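Local coordinates for protein CG4930 (Drosophila melanogaster, PDB 3ISM) that binds endonuclease G and inhibits it by forming a protein-protein complex with the nuclease, at residues L73-A78 / K121-F126; P106-I111 / G137-R142; W110-R115 / L155-H160; V130-Q135 / T164-A169. The protein carries 1 engineered substitution. One frame throughout, in Å; residues are numbered along the deposited sequence. Where two conformers were deposited one is given.

Contact 1 (L73-A78 / K121-F126); sequences LLFDEA and KELLDF
Leu74 sets both of its methyl groups against the ring of Phe126, joining the end of helix 52-75 to the first turn of helix 124-132 in the all-helical, Ku C-terminal-like domain. This pair is the tight part of the contact. Leu74 CD2 stands over one ring face, 3.8 Å from the centroid of the Phe126 ring and 16° off its normal, a CH-pi contact, while Leu74 CD1 lies 3.8 Å from Phe126 CZ. The two side chains meet at about a right angle, and Phe126 gets there with CG opposite its own backbone N (chi1 -176°). Helix 81-102 adds Ala88 beside Leu74 and Thr85 beside Phe126.

Packing is looser on the other side. The Phe75 ring has Leu74 CB over one face, and two chains from the link between helices 104-120 and 124-132 slant toward it: Leu123 CD1 comes to 4.0 Å from Phe75 CE1, and Lys121 CD to 3.7 Å from Phe75 CD1. Both belong to a sharp turn in which Glu122, with positive phi, closes the earlier helix as a Schellman motif and Leu123 takes the N-cap position of the next. No hydrogen bond spans the two segments. At the solvent end, where Lys121 makes a weak, long ion pair with Glu117, opposite charges only lie near each other: Lys121 NZ is 5.8 Å from Glu77 OE2.

Contact 2 (P106-I111 / G137-R142); sequences PYNEWI and GPCWSR
A two-bond pairing of a side-chain amide with a single backbone residue, Asn108 with Cys139, fixes the loop 137-142 against helix 104-120 and illustrates how an irregular segment can be held to a helical bundle. Asn108 OD1 accepts from Cys139 N at 2.7 Å, and Asn108 ND2 gives a hydrogen to Cys139 O at 3.2 Å. Neither bond is straight, with the N-H...O angle at 149° in the first. The donor in that bond is tilted 28° from the plane of the Asn108 carbonyl, so the amide meets the backbone somewhat askew. Both polar ends of the amide are thus engaged, and its rotation about chi2 is fixed.

One helical turn on, Ile111 lends apolar support, its CG2 lying 4.0 Å from Pro138 CD. One turn back from Ile111 on the same side of the helix is the Tyr107 ring, whose edge meets Gly137: Gly137 O lies near the ring plane, 3.5 Å from Tyr107 CE2, and is itself bonded by Arg96 NE. Tyr107 OH is spent on Leu136 O, just before the loop segment. Farther along, Ser141 O accepts from Arg134 of the CG8862 chain, so the loop fastened here also reaches the partner protein. Cys139 completes the contact as a sulfur-aromatic pair, its SG oblique to the Tyr107 ring and 4.8 Å from the ring centroid.

Contact 3 (W110-R115 / L155-H160); sequences WIVKLR and LEFYAH
Phe157 presents its ring edge to helix 104-120 and one of its faces to Arg115. At the edge, near the ring plane, Ile111 O lies 3.6 Å from Phe157 CE1; Val112 CG2 approaches Phe157 CD1 to 4.1 Å. Arg115 runs past the ring in the opposite direction, its CD above the rim of that face and its guanidinium turned only 20° from the ring plane. A bend at chi3 (67°) swings NH1 back to the Phe157 carbonyl, where Arg115 NH1 bonds Phe157 O at 2.9 Å, in the carbonyl plane and on a lone pair. Phe157 O has a second donor, His160 ND1 at 3.2 Å, which comes from above the carbonyl plane. The imidazole, its plane 55° from the guanidinium, puts His160 CE1 over the guanidinium face, 3.1 Å from Arg115 NH1. An inverse gamma turn centred on Ala159 returns His160 to this place, giving helix-to-loop packing in the all-helical, Ku C-terminal-like domain.

Contact 4 (V130-Q135 / T164-A169); sequences VLVKKQ and TAPFAA
The Phe167 ring meets Gln135 at its edge: Gln135 OE1 lies in the ring plane, 3.4 Å from Phe167 CD1, with the amide plane turned 46° from the ring. One face of the same ring is filled by Ala165 CB, 3.5 Å above the plane over its centre. Phe167 CG occupies the place between backbone N and carbonyl carbon (chi1 58°), which folds the ring back over Ala165 of its own turn, a type I turn from Ala165 to Ala168.

Pro166 packs against the Gln135 chain and the Val132 carbonyl. Its ring slides past the extended Gln135 chain in the opposite direction, bringing Pro166 CG to 3.6 Å from Gln135 CG. Pro166 CG also comes to 3.3 Å from Val132 O, the oxygen that accepts Gln135 N within the type I turn from Val132 to Gln135. Val132 CG1 reaches Thr164 O at 3.7 Å. Gln135, with positive phi, closes that helix as a Schellman motif, and no hydrogen bond crosses the contact. The packing joins the finish of helix 124-132 to the approach to helix 168-173, with Trp140 meeting the Phe167 ring and helix 81-102 touching Leu131 and Lys134.

In the fold
All four contacts lie on the same side of the chain's centre, in one helical unit that precedes the unmodelled residues 175-218. Contacts 2 and 3 start from overlapping parts of helix 104-120, share Trp110 and Ile111, and have centres about 9 Å apart. Contacts 1 and 4 use the two ends of helix 124-132, with centres about 19 Å apart; contact 1 closes before contact 4 opens, whereas the other pairings, apart from 2 with 3, alternate along the chain. Tyr158 joins contact 3 to contacts 2 and 4. Contacts 2, 3 and 4 pack the long segment after helix 124-132 onto the helices, while contact 1 joins helix 52-75 to that helix's start; contact 2 carries the loop touching the CG8862 chain.

Contact 1 (L73-A78 / K121-F126)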
loop_
_atom_site.group_PDB
_atom_site.type_symbol
_atom_site.label_atom_id
_atom_site.label_comp_id
_atom_site.label_asym_id
_atom_site.label_seq_id
_atom_site.Cartn_x
_atom_site.Cartn_y
_atom_site.Cartn_z
ATOM N N LEU C 73 -24.245 44.192 0.890
ATOM C CA LEU C 73 -24.844 44.058 -0.443
ATOM C C LEU C 73 -26.358 43.909 -0.358
ATOM O O LEU C 73 -27.082 44.402 -1.212
ATOM C CB LEU C 73 -24.238 42.883 -1.214
ATOM C CG LEU C 73 -22.808 43.128 -1.710
ATOM C CD1 LEU C 73 -22.134 41.813 -2.016
ATOM C CD2 LEU C 73 -22.770 44.058 -2.917
ATOM N N LEU C 74 -26.816 43.248 0.702
ATOM C CA LEU C 74 -28.233 42.979 0.905
ATOM C C LEU C 74 -29.002 44.135 1.541
ATOM O O LEU C 74 -30.149 44.366 1.176
ATOM C CB LEU C 74 -28.411 41.713 1.749
ATOM C CG LEU C 74 -28.074 40.389 1.065
ATOM C CD1 LEU C 74 -28.039 39.227 2.069
ATOM C CD2 LEU C 74 -29.051 40.098 -0.062
ATOM N N PHE C 75 -28.370 44.874 2.460
ATOM C CA PHE C 75 -29.104 45.824 3.301
ATOM C C PHE C 75 -28.703 47.302 3.216
ATOM O O PHE C 75 -29.458 48.157 3.674
ATOM C CB PHE C 75 -29.077 45.373 4.779
ATOM C CG PHE C 75 -29.496 43.935 4.986
ATOM C CD1 PHE C 75 -30.763 43.505 4.614
ATOM C CD2 PHE C 75 -28.623 43.018 5.552
ATOM C CE1 PHE C 75 -31.150 42.184 4.799
ATOM C CE2 PHE C 75 -28.998 41.689 5.730
ATOM C CZ PHE C 75 -30.261 41.278 5.358
ATOM N N ASP C 76 -27.529 47.598 2.654
ATOM C CA ASP C 76 -27.010 48.976 2.569
ATOM C C ASP C 76 -27.896 49.995 1.867
ATOM O O ASP C 76 -27.774 51.188 2.142
ATOM C CB ASP C 76 -25.627 49.020 1.905
ATOM C CG ASP C 76 -24.493 49.174 2.912
ATOM O OD1 ASP C 76 -24.770 49.139 4.134
ATOM O OD2 ASP C 76 -23.319 49.340 2.481
ATOM N N GLU C 77 -28.758 49.545 0.954
ATOM C CA GLU C 77 -29.605 50.459 0.156
ATOM C C GLU C 77 -28.843 51.344 -0.846
ATOM O O GLU C 77 -29.403 52.276 -1.407
ATOM C CB GLU C 77 -30.532 51.316 1.042
ATOM C CG GLU C 77 -31.360 50.497 2.044
ATOM C CD GLU C 77 -32.567 51.239 2.613
ATOM O OE1 GLU C 77 -32.528 52.480 2.755
ATOM O OE2 GLU C 77 -33.558 50.552 2.938
ATOM N N ALA C 78 -27.564 51.049 -1.060
ATOM C CA ALA C 78 -26.795 51.626 -2.160
ATOM C C ALA C 78 -26.983 50.728 -3.381
ATOM O O ALA C 78 -27.310 49.545 -3.231
ATOM C CB ALA C 78 -25.314 51.690 -1.786
ATOM N N LYS C 121 -37.062 42.587 7.022
ATOM C CA LYS C 121 -37.078 43.526 5.905
ATOM C C LYS C 121 -37.966 43.032 4.767
ATOM O O LYS C 121 -38.110 43.705 3.743
ATOM C CB LYS C 121 -35.651 43.782 5.411
ATOM C CG LYS C 121 -34.773 44.383 6.495
ATOM C CD LYS C 121 -33.703 45.281 5.927
ATOM C CE LYS C 121 -33.071 46.158 7.018
ATOM N NZ LYS C 121 -34.019 47.146 7.598
ATOM N N GLU C 122 -38.550 41.848 4.962
ATOM C CA GLU C 122 -39.514 41.253 4.028
ATOM C C GLU C 122 -38.940 41.090 2.622
ATOM O O GLU C 122 -39.603 41.395 1.630
ATOM C CB GLU C 122 -40.844 42.036 4.012
ATOM C CG GLU C 122 -41.726 41.794 5.245
ATOM C CD GLU C 122 -43.126 42.387 5.106
ATOM O OE1 GLU C 122 -43.985 41.772 4.423
ATOM O OE2 GLU C 122 -43.369 43.469 5.689
ATOM N N LEU C 123 -37.694 40.620 2.560
ATOM C CA LEU C 123 -37.039 40.252 1.300
ATOM C C LEU C 123 -37.351 38.789 0.962
ATOM O O LEU C 123 -36.461 37.922 0.962
ATOM C CB LEU C 123 -35.528 40.494 1.395
ATOM C CG LEU C 123 -35.102 41.952 1.610
ATOM C CD1 LEU C 123 -33.591 42.076 1.671
ATOM C CD2 LEU C 123 -35.678 42.844 0.510
ATOM N N LEU C 124 -38.624 38.528 0.679
ATOM C CA LEU C 124 -39.135 37.162 0.622
ATOM C C LEU C 124 -38.704 36.396 -0.625
ATOM O O LEU C 124 -38.591 35.166 -0.581
ATOM C CB LEU C 124 -40.666 37.133 0.792
ATOM C CG LEU C 124 -41.213 37.611 2.148
ATOM C CD1 LEU C 124 -42.709 37.316 2.292
ATOM C CD2 LEU C 124 -40.437 36.988 3.297
ATOM N N ASP C 125 -38.460 37.106 -1.727
ATOM C CA ASP C 125 -37.923 36.460 -2.927
ATOM C C ASP C 125 -36.532 35.911 -2.640
ATOM O O ASP C 125 -36.255 34.747 -2.923
ATOM C CB ASP C 125 -37.896 37.406 -4.132
ATOM C CG ASP C 125 -39.287 37.708 -4.671
ATOM O OD1 ASP C 125 -40.215 36.893 -4.466
ATOM O OD2 ASP C 125 -39.455 38.774 -5.302
ATOM N N PHE C 126 -35.669 36.738 -2.050
ATOM C CA PHE C 126 -34.334 36.283 -1.621
ATOM C C PHE C 126 -34.426 35.105 -0.629
ATOM O O PHE C 126 -33.639 34.166 -0.715
ATOM C CB PHE C 126 -33.520 37.438 -1.027
ATOM C CG PHE C 126 -32.103 37.064 -0.654
ATOM C CD1 PHE C 126 -31.104 37.001 -1.620
ATOM C CD2 PHE C 126 -31.762 36.797 0.672
ATOM C CE1 PHE C 126 -29.796 36.663 -1.276
ATOM C CE2 PHE C 126 -30.453 36.462 1.019
ATOM C CZ PHE C 126 -29.475 36.386 0.043
#

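Contact 2 (P106-I111 / G137-R142)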
loop_
_atom_site.group_PDB
_atom_site.type_symbol
_atom_site.label_atom_id
_atom_site.label_comp_id
_atom_site.label_asym_id
_atom_site.label_seq_id
_atom_site.Cartn_x
_atom_site.Cartn_y
_atom_site.Cartn_z
ATOM N N PRO C 106 -19.267 29.281 12.819
ATOM C CA PRO C 106 -19.461 30.708 12.631
ATOM C C PRO C 106 -20.475 30.921 11.536
ATOM O O PRO C 106 -21.286 31.749 11.692
ATOM C CB PRO C 106 -18.092 31.189 12.207
ATOM C CG PRO C 106 -17.183 30.234 12.731
ATOM C CD PRO C 106 -17.871 28.982 13.097
ATOM N N TYR C 107 -20.434 30.155 10.458
ATOM C CA TYR C 107 -21.424 30.299 9.412
ATOM C C TYR C 107 -22.819 29.939 9.938
ATOM O O TYR C 107 -23.734 30.660 9.735
ATOM C CB TYR C 107 -21.086 29.473 8.172
ATOM C CG TYR C 107 -22.052 29.640 7.029
ATOM C CD1 TYR C 107 -21.769 30.465 5.990
ATOM C CD2 TYR C 107 -23.241 28.970 6.998
ATOM C CE1 TYR C 107 -22.618 30.631 4.992
ATOM C CE2 TYR C 107 -24.098 29.130 5.998
ATOM C CZ TYR C 107 -23.794 29.961 4.991
ATOM O OH TYR C 107 -24.643 30.136 3.981
ATOM N N ASN C 108 -22.948 28.816 10.610
ATOM C CA ASN C 108 -24.241 28.375 11.131
ATOM C C ASN C 108 -24.929 29.379 12.078
ATOM O O ASN C 108 -26.159 29.536 12.048
ATOM C CB ASN C 108 -24.126 26.973 11.760
ATOM C CG ASN C 108 -23.912 25.882 10.711
ATOM O OD1 ASN C 108 -23.847 26.164 9.515
ATOM N ND2 ASN C 108 -23.798 24.642 11.153
ATOM N N GLU C 109 -24.140 30.066 12.897
ATOM C CA GLU C 109 -24.696 31.068 13.807
ATOM C C GLU C 109 -25.081 32.342 13.068
ATOM O O GLU C 109 -26.109 32.947 13.362
ATOM C CB GLU C 109 -23.696 31.403 14.905
ATOM C CG GLU C 109 -23.384 30.228 15.813
ATOM C CD GLU C 109 -22.262 30.528 16.786
ATOM O OE1 GLU C 109 -21.718 31.661 16.757
ATOM O OE2 GLU C 109 -21.922 29.621 17.579
ATOM N N TRP C 110 -24.244 32.743 12.114
ATOM C CA TRP C 110 -24.455 33.996 11.397
ATOM C C TRP C 110 -25.624 33.918 10.407
ATOM O O TRP C 110 -26.360 34.888 10.212
ATOM C CB TRP C 110 -23.169 34.409 10.690
ATOM C CG TRP C 110 -23.327 35.583 9.761
ATOM C CD1 TRP C 110 -23.379 36.908 10.105
ATOM C CD2 TRP C 110 -23.421 35.534 8.333
ATOM N NE1 TRP C 110 -23.516 37.683 8.979
ATOM C CE2 TRP C 110 -23.539 36.865 7.877
ATOM C CE3 TRP C 110 -23.423 34.491 7.394
ATOM C CZ2 TRP C 110 -23.658 37.181 6.530
ATOM C CZ3 TRP C 110 -23.536 34.812 6.045
ATOM C CH2 TRP C 110 -23.653 36.143 5.630
ATOM N N ILE C 111 -25.797 32.756 9.792
ATOM C CA ILE C 111 -26.842 32.597 8.794
ATOM C C ILE C 111 -28.249 32.741 9.405
ATOM O O ILE C 111 -29.164 33.150 8.726
ATOM C CB ILE C 111 -26.661 31.283 7.973
ATOM C CG1 ILE C 111 -27.372 31.389 6.619
ATOM C CG2 ILE C 111 -27.078 30.038 8.780
ATOM C CD1 ILE C 111 -26.735 32.387 5.671
ATOM N N GLY C 137 -28.680 27.539 4.191
ATOM C CA GLY C 137 -28.768 27.623 5.641
ATOM C C GLY C 137 -27.618 26.864 6.282
ATOM O O GLY C 137 -26.597 26.645 5.644
ATOM N N PRO C 138 -27.777 26.460 7.554
ATOM C CA PRO C 138 -26.681 25.812 8.267
ATOM C C PRO C 138 -26.071 24.611 7.534
ATOM O O PRO C 138 -26.778 23.840 6.862
ATOM C CB PRO C 138 -27.335 25.369 9.583
ATOM C CG PRO C 138 -28.435 26.361 9.795
ATOM C CD PRO C 138 -28.979 26.590 8.401
ATOM N N CYS C 139 -24.757 24.487 7.653
ATOM C CA CYS C 139 -24.045 23.324 7.188
ATOM C C CYS C 139 -24.477 22.136 8.051
ATOM O O CYS C 139 -24.735 22.304 9.250
ATOM C CB CYS C 139 -22.531 23.543 7.320
ATOM S SG CYS C 139 -21.948 25.168 6.668
ATOM N N TRP C 140 -24.561 20.964 7.429
ATOM C CA TRP C 140 -24.953 19.721 8.108
ATOM C C TRP C 140 -24.440 18.485 7.356
ATOM O O TRP C 140 -23.609 18.618 6.463
ATOM C CB TRP C 140 -26.478 19.654 8.324
ATOM C CG TRP C 140 -27.344 19.524 7.105
ATOM C CD1 TRP C 140 -27.469 20.423 6.086
ATOM C CD2 TRP C 140 -28.272 18.464 6.817
ATOM N NE1 TRP C 140 -28.400 19.979 5.170
ATOM C CE2 TRP C 140 -28.915 18.785 5.603
ATOM C CE3 TRP C 140 -28.614 17.267 7.466
ATOM C CZ2 TRP C 140 -29.874 17.945 5.014
ATOM C CZ3 TRP C 140 -29.555 16.438 6.887
ATOM C CH2 TRP C 140 -30.178 16.780 5.672
ATOM N N SER C 141 -24.937 17.290 7.682
ATOM C CA SER C 141 -24.353 16.083 7.068
ATOM C C SER C 141 -24.568 15.938 5.552
ATOM O O SER C 141 -23.905 15.131 4.902
ATOM C CB SER C 141 -24.759 14.802 7.811
ATOM O OG SER C 141 -26.150 14.594 7.747
ATOM N N ARG C 142 -25.482 16.721 4.992
ATOM C CA ARG C 142 -25.701 16.682 3.554
ATOM C C ARG C 142 -24.499 17.277 2.829
ATOM O O ARG C 142 -24.141 16.820 1.745
ATOM C CB ARG C 142 -26.982 17.435 3.188
ATOM C CG ARG C 142 -27.515 17.217 1.777
ATOM C CD ARG C 142 -27.928 15.786 1.498
ATOM N NE ARG C 142 -28.895 15.234 2.448
ATOM C CZ ARG C 142 -30.216 15.247 2.281
ATOM N NH1 ARG C 142 -30.756 15.809 1.200
ATOM N NH2 ARG C 142 -31.001 14.703 3.203
#

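Contact 3 (W110-R115 / L155-H160)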
loop_
_atom_site.group_PDB
_atom_site.type_symbol
_atom_site.label_atom_id
_atom_site.label_comp_id
_atom_site.label_asym_id
_atom_site.label_seq_id
_atom_site.Cartn_x
_atom_site.Cartn_y
_atom_site.Cartn_z
ATOM N N TRP C 110 -24.244 32.743 12.114
ATOM C CA TRP C 110 -24.455 33.996 11.397
ATOM C C TRP C 110 -25.624 33.918 10.407
ATOM O O TRP C 110 -26.360 34.888 10.212
ATOM C CB TRP C 110 -23.169 34.409 10.690
ATOM C CG TRP C 110 -23.327 35.583 9.761
ATOM C CD1 TRP C 110 -23.379 36.908 10.105
ATOM C CD2 TRP C 110 -23.421 35.534 8.333
ATOM N NE1 TRP C 110 -23.516 37.683 8.979
ATOM C CE2 TRP C 110 -23.539 36.865 7.877
ATOM C CE3 TRP C 110 -23.423 34.491 7.394
ATOM C CZ2 TRP C 110 -23.658 37.181 6.530
ATOM C CZ3 TRP C 110 -23.536 34.812 6.045
ATOM C CH2 TRP C 110 -23.653 36.143 5.630
ATOM N N ILE C 111 -25.797 32.756 9.792
ATOM C CA ILE C 111 -26.842 32.597 8.794
ATOM C C ILE C 111 -28.249 32.741 9.405
ATOM O O ILE C 111 -29.164 33.150 8.726
ATOM C CB ILE C 111 -26.661 31.283 7.973
ATOM C CG1 ILE C 111 -27.372 31.389 6.619
ATOM C CG2 ILE C 111 -27.078 30.038 8.780
ATOM C CD1 ILE C 111 -26.735 32.387 5.671
ATOM N N VAL C 112 -28.392 32.432 10.694
ATOM C CA VAL C 112 -29.653 32.627 11.423
ATOM C C VAL C 112 -29.985 34.123 11.578
ATOM O O VAL C 112 -31.128 34.552 11.358
ATOM C CB VAL C 112 -29.593 31.953 12.825
ATOM C CG1 VAL C 112 -30.757 32.376 13.693
ATOM C CG2 VAL C 112 -29.537 30.433 12.685
ATOM N N LYS C 113 -28.985 34.911 11.960
ATOM C CA LYS C 113 -29.155 36.366 12.029
ATOM C C LYS C 113 -29.449 36.963 10.658
ATOM O O LYS C 113 -30.279 37.864 10.544
ATOM C CB LYS C 113 -27.926 37.038 12.639
ATOM C CG LYS C 113 -27.638 36.651 14.090
ATOM C CD LYS C 113 -26.157 36.873 14.416
ATOM C CE LYS C 113 -25.847 36.567 15.897
ATOM N NZ LYS C 113 -24.362 36.543 16.214
ATOM N N LEU C 114 -28.764 36.467 9.623
ATOM C CA LEU C 114 -29.011 36.926 8.256
ATOM C C LEU C 114 -30.454 36.651 7.845
ATOM O O LEU C 114 -31.129 37.541 7.346
ATOM C CB LEU C 114 -28.026 36.310 7.257
ATOM C CG LEU C 114 -28.178 36.808 5.810
ATOM C CD1 LEU C 114 -27.626 38.227 5.663
ATOM C CD2 LEU C 114 -27.506 35.905 4.819
ATOM N N ARG C 115 -30.928 35.426 8.063
ATOM C CA ARG C 115 -32.328 35.092 7.785
ATOM C C ARG C 115 -33.265 36.039 8.522
ATOM O O ARG C 115 -34.219 36.555 7.949
ATOM C CB ARG C 115 -32.648 33.656 8.212
ATOM C CG ARG C 115 -34.142 33.296 8.137
ATOM C CD ARG C 115 -34.503 32.115 9.033
ATOM N NE ARG C 115 -34.374 32.440 10.452
ATOM C CZ ARG C 115 -34.465 31.552 11.441
ATOM N NH1 ARG C 115 -34.679 30.271 11.179
ATOM N NH2 ARG C 115 -34.322 31.942 12.699
ATOM N N LEU C 155 -33.739 21.601 9.850
ATOM C CA LEU C 155 -35.037 21.658 9.199
ATOM C C LEU C 155 -35.788 22.921 9.578
ATOM O O LEU C 155 -36.445 23.556 8.745
ATOM C CB LEU C 155 -35.858 20.464 9.673
ATOM C CG LEU C 155 -37.070 20.072 8.838
ATOM C CD1 LEU C 155 -36.640 19.036 7.794
ATOM C CD2 LEU C 155 -38.153 19.502 9.744
ATOM N N GLU C 156 -35.666 23.273 10.854
ATOM C CA GLU C 156 -36.391 24.355 11.512
ATOM C C GLU C 156 -35.968 25.732 10.998
ATOM O O GLU C 156 -36.745 26.691 11.011
ATOM C CB GLU C 156 -36.145 24.253 13.029
ATOM C CG GLU C 156 -36.513 22.887 13.665
ATOM C CD GLU C 156 -35.518 21.738 13.379
ATOM O OE1 GLU C 156 -34.427 21.961 12.803
ATOM O OE2 GLU C 156 -35.840 20.588 13.734
ATOM N N PHE C 157 -34.703 25.818 10.584
ATOM C CA PHE C 157 -34.153 27.049 10.026
ATOM C C PHE C 157 -35.044 27.553 8.884
ATOM O O PHE C 157 -35.296 28.749 8.754
ATOM C CB PHE C 157 -32.725 26.825 9.505
ATOM C CG PHE C 157 -32.168 27.991 8.694
ATOM C CD1 PHE C 157 -31.502 29.037 9.319
ATOM C CD2 PHE C 157 -32.301 28.024 7.311
ATOM C CE1 PHE C 157 -30.998 30.106 8.580
ATOM C CE2 PHE C 157 -31.815 29.096 6.572
ATOM C CZ PHE C 157 -31.155 30.131 7.206
ATOM N N TYR C 158 -35.518 26.607 8.075
ATOM C CA TYR C 158 -36.175 26.900 6.815
ATOM C C TYR C 158 -37.693 27.094 6.952
ATOM O O TYR C 158 -38.342 27.544 6.011
ATOM C CB TYR C 158 -35.896 25.756 5.833
ATOM C CG TYR C 158 -34.448 25.639 5.369
ATOM C CD1 TYR C 158 -33.571 24.735 5.964
ATOM C CD2 TYR C 158 -33.974 26.411 4.311
ATOM C CE1 TYR C 158 -32.237 24.620 5.527
ATOM C CE2 TYR C 158 -32.667 26.303 3.866
ATOM C CZ TYR C 158 -31.800 25.410 4.470
ATOM O OH TYR C 158 -30.505 25.330 4.011
ATOM N N ALA C 159 -38.249 26.740 8.112
ATOM C CA ALA C 159 -39.698 26.763 8.326
ATOM C C ALA C 159 -40.203 28.146 8.681
ATOM O O ALA C 159 -40.715 28.360 9.779
ATOM C CB ALA C 159 -40.105 25.768 9.410
ATOM N N HIS C 160 -40.072 29.077 7.744
ATOM C CA HIS C 160 -40.495 30.451 7.947
ATOM C C HIS C 160 -41.049 30.997 6.647
ATOM O O HIS C 160 -40.553 30.646 5.567
ATOM C CB HIS C 160 -39.317 31.310 8.434
ATOM C CG HIS C 160 -38.893 30.997 9.835
ATOM N ND1 HIS C 160 -37.927 30.058 10.127
ATOM C CD2 HIS C 160 -39.351 31.448 11.028
ATOM C CE1 HIS C 160 -37.788 29.963 11.439
ATOM N NE2 HIS C 160 -38.636 30.800 12.009
#

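Contact 4 (V130-Q135 / T164-A169)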
loop_
_atom_site.group_PDB
_atom_site.type_symbol
_atom_site.label_atom_id
_atom_site.label_comp_id
_atom_site.label_asym_id
_atom_site.label_seq_id
_atom_site.Cartn_x
_atom_site.Cartn_y
_atom_site.Cartn_z
ATOM N N VAL C 130 -33.217 32.148 -2.957
ATOM C CA VAL C 130 -31.813 31.993 -2.638
ATOM C C VAL C 130 -31.583 31.133 -1.389
ATOM O O VAL C 130 -31.081 30.005 -1.511
ATOM C CB VAL C 130 -31.065 33.354 -2.557
ATOM C CG1 VAL C 130 -29.611 33.133 -2.245
ATOM C CG2 VAL C 130 -31.200 34.121 -3.886
ATOM N N LEU C 131 -31.938 31.635 -0.203
ATOM C CA LEU C 131 -31.587 30.923 1.030
ATOM C C LEU C 131 -32.241 29.537 1.126
ATOM O O LEU C 131 -31.593 28.559 1.528
ATOM C CB LEU C 131 -31.892 31.758 2.275
ATOM C CG LEU C 131 -31.092 33.063 2.417
ATOM C CD1 LEU C 131 -31.386 33.821 3.727
ATOM C CD2 LEU C 131 -29.616 32.785 2.320
ATOM N N VAL C 132 -33.519 29.463 0.759
ATOM C CA VAL C 132 -34.268 28.215 0.820
ATOM C C VAL C 132 -33.933 27.312 -0.381
ATOM O O VAL C 132 -33.429 26.194 -0.195
ATOM C CB VAL C 132 -35.803 28.451 0.922
ATOM C CG1 VAL C 132 -36.574 27.146 0.745
ATOM C CG2 VAL C 132 -36.166 29.116 2.252
ATOM N N LYS C 133 -34.188 27.793 -1.600
ATOM C CA LYS C 133 -34.010 26.952 -2.787
ATOM C C LYS C 133 -32.578 26.453 -2.979
ATOM O O LYS C 133 -32.368 25.290 -3.319
ATOM C CB LYS C 133 -34.479 27.647 -4.060
ATOM C CG LYS C 133 -34.702 26.660 -5.202
ATOM C CD LYS C 133 -34.916 27.335 -6.534
ATOM C CE LYS C 133 -35.040 26.277 -7.635
ATOM N NZ LYS C 133 -34.117 26.592 -8.765
ATOM N N LYS C 134 -31.595 27.323 -2.752
ATOM C CA LYS C 134 -30.194 26.937 -2.929
ATOM C C LYS C 134 -29.625 26.250 -1.684
ATOM O O LYS C 134 -28.434 25.938 -1.636
ATOM C CB LYS C 134 -29.338 28.140 -3.323
ATOM C CG LYS C 134 -29.597 28.666 -4.741
ATOM C CD LYS C 134 -28.697 29.877 -5.056
ATOM C CE LYS C 134 -29.220 30.673 -6.240
ATOM N NZ LYS C 134 -29.190 29.893 -7.505
ATOM N N GLN C 135 -30.493 26.019 -0.694
ATOM C CA GLN C 135 -30.131 25.376 0.578
ATOM C C GLN C 135 -28.896 26.011 1.231
ATOM O O GLN C 135 -27.908 25.325 1.529
ATOM C CB GLN C 135 -29.977 23.859 0.397
ATOM C CG GLN C 135 -31.228 23.194 -0.202
ATOM C CD GLN C 135 -31.111 21.684 -0.326
ATOM O OE1 GLN C 135 -30.738 20.996 0.625
ATOM N NE2 GLN C 135 -31.444 21.157 -1.505
ATOM N N THR C 164 -40.510 25.458 3.562
ATOM C CA THR C 164 -39.961 24.324 4.287
ATOM C C THR C 164 -38.613 23.962 3.647
ATOM O O THR C 164 -38.296 24.425 2.545
ATOM C CB THR C 164 -40.915 23.092 4.289
ATOM O OG1 THR C 164 -41.238 22.729 2.945
ATOM C CG2 THR C 164 -42.215 23.371 5.056
ATOM N N ALA C 165 -37.806 23.180 4.353
ATOM C CA ALA C 165 -36.531 22.729 3.812
ATOM C C ALA C 165 -36.783 21.882 2.558
ATOM O O ALA C 165 -37.669 21.028 2.571
ATOM C CB ALA C 165 -35.788 21.923 4.861
ATOM N N PRO C 166 -36.036 22.139 1.461
ATOM C CA PRO C 166 -36.185 21.329 0.239
ATOM C C PRO C 166 -35.897 19.850 0.490
ATOM O O PRO C 166 -36.438 18.994 -0.212
ATOM C CB PRO C 166 -35.123 21.899 -0.701
ATOM C CG PRO C 166 -34.862 23.254 -0.189
ATOM C CD PRO C 166 -35.016 23.187 1.290
ATOM N N PHE C 167 -35.072 19.566 1.500
ATOM C CA PHE C 167 -34.777 18.196 1.898
ATOM C C PHE C 167 -35.751 17.591 2.916
ATOM O O PHE C 167 -35.555 16.448 3.360
ATOM C CB PHE C 167 -33.360 18.106 2.450
ATOM C CG PHE C 167 -33.100 19.002 3.629
ATOM C CD1 PHE C 167 -32.372 20.164 3.478
ATOM C CD2 PHE C 167 -33.561 18.669 4.897
ATOM C CE1 PHE C 167 -32.120 20.988 4.566
ATOM C CE2 PHE C 167 -33.312 19.490 5.988
ATOM C CZ PHE C 167 -32.582 20.646 5.823
ATOM N N ALA C 168 -36.781 18.339 3.306
ATOM C CA ALA C 168 -37.707 17.863 4.347
ATOM C C ALA C 168 -38.335 16.512 4.004
ATOM O O ALA C 168 -38.359 15.611 4.847
ATOM C CB ALA C 168 -38.780 18.896 4.651
ATOM N N ALA C 169 -38.824 16.378 2.770
ATOM C CA ALA C 169 -39.467 15.133 2.322
ATOM C C ALA C 169 -38.520 13.941 2.381
ATOM O O ALA C 169 -38.933 12.851 2.776
ATOM C CB ALA C 169 -40.044 15.290 0.922
#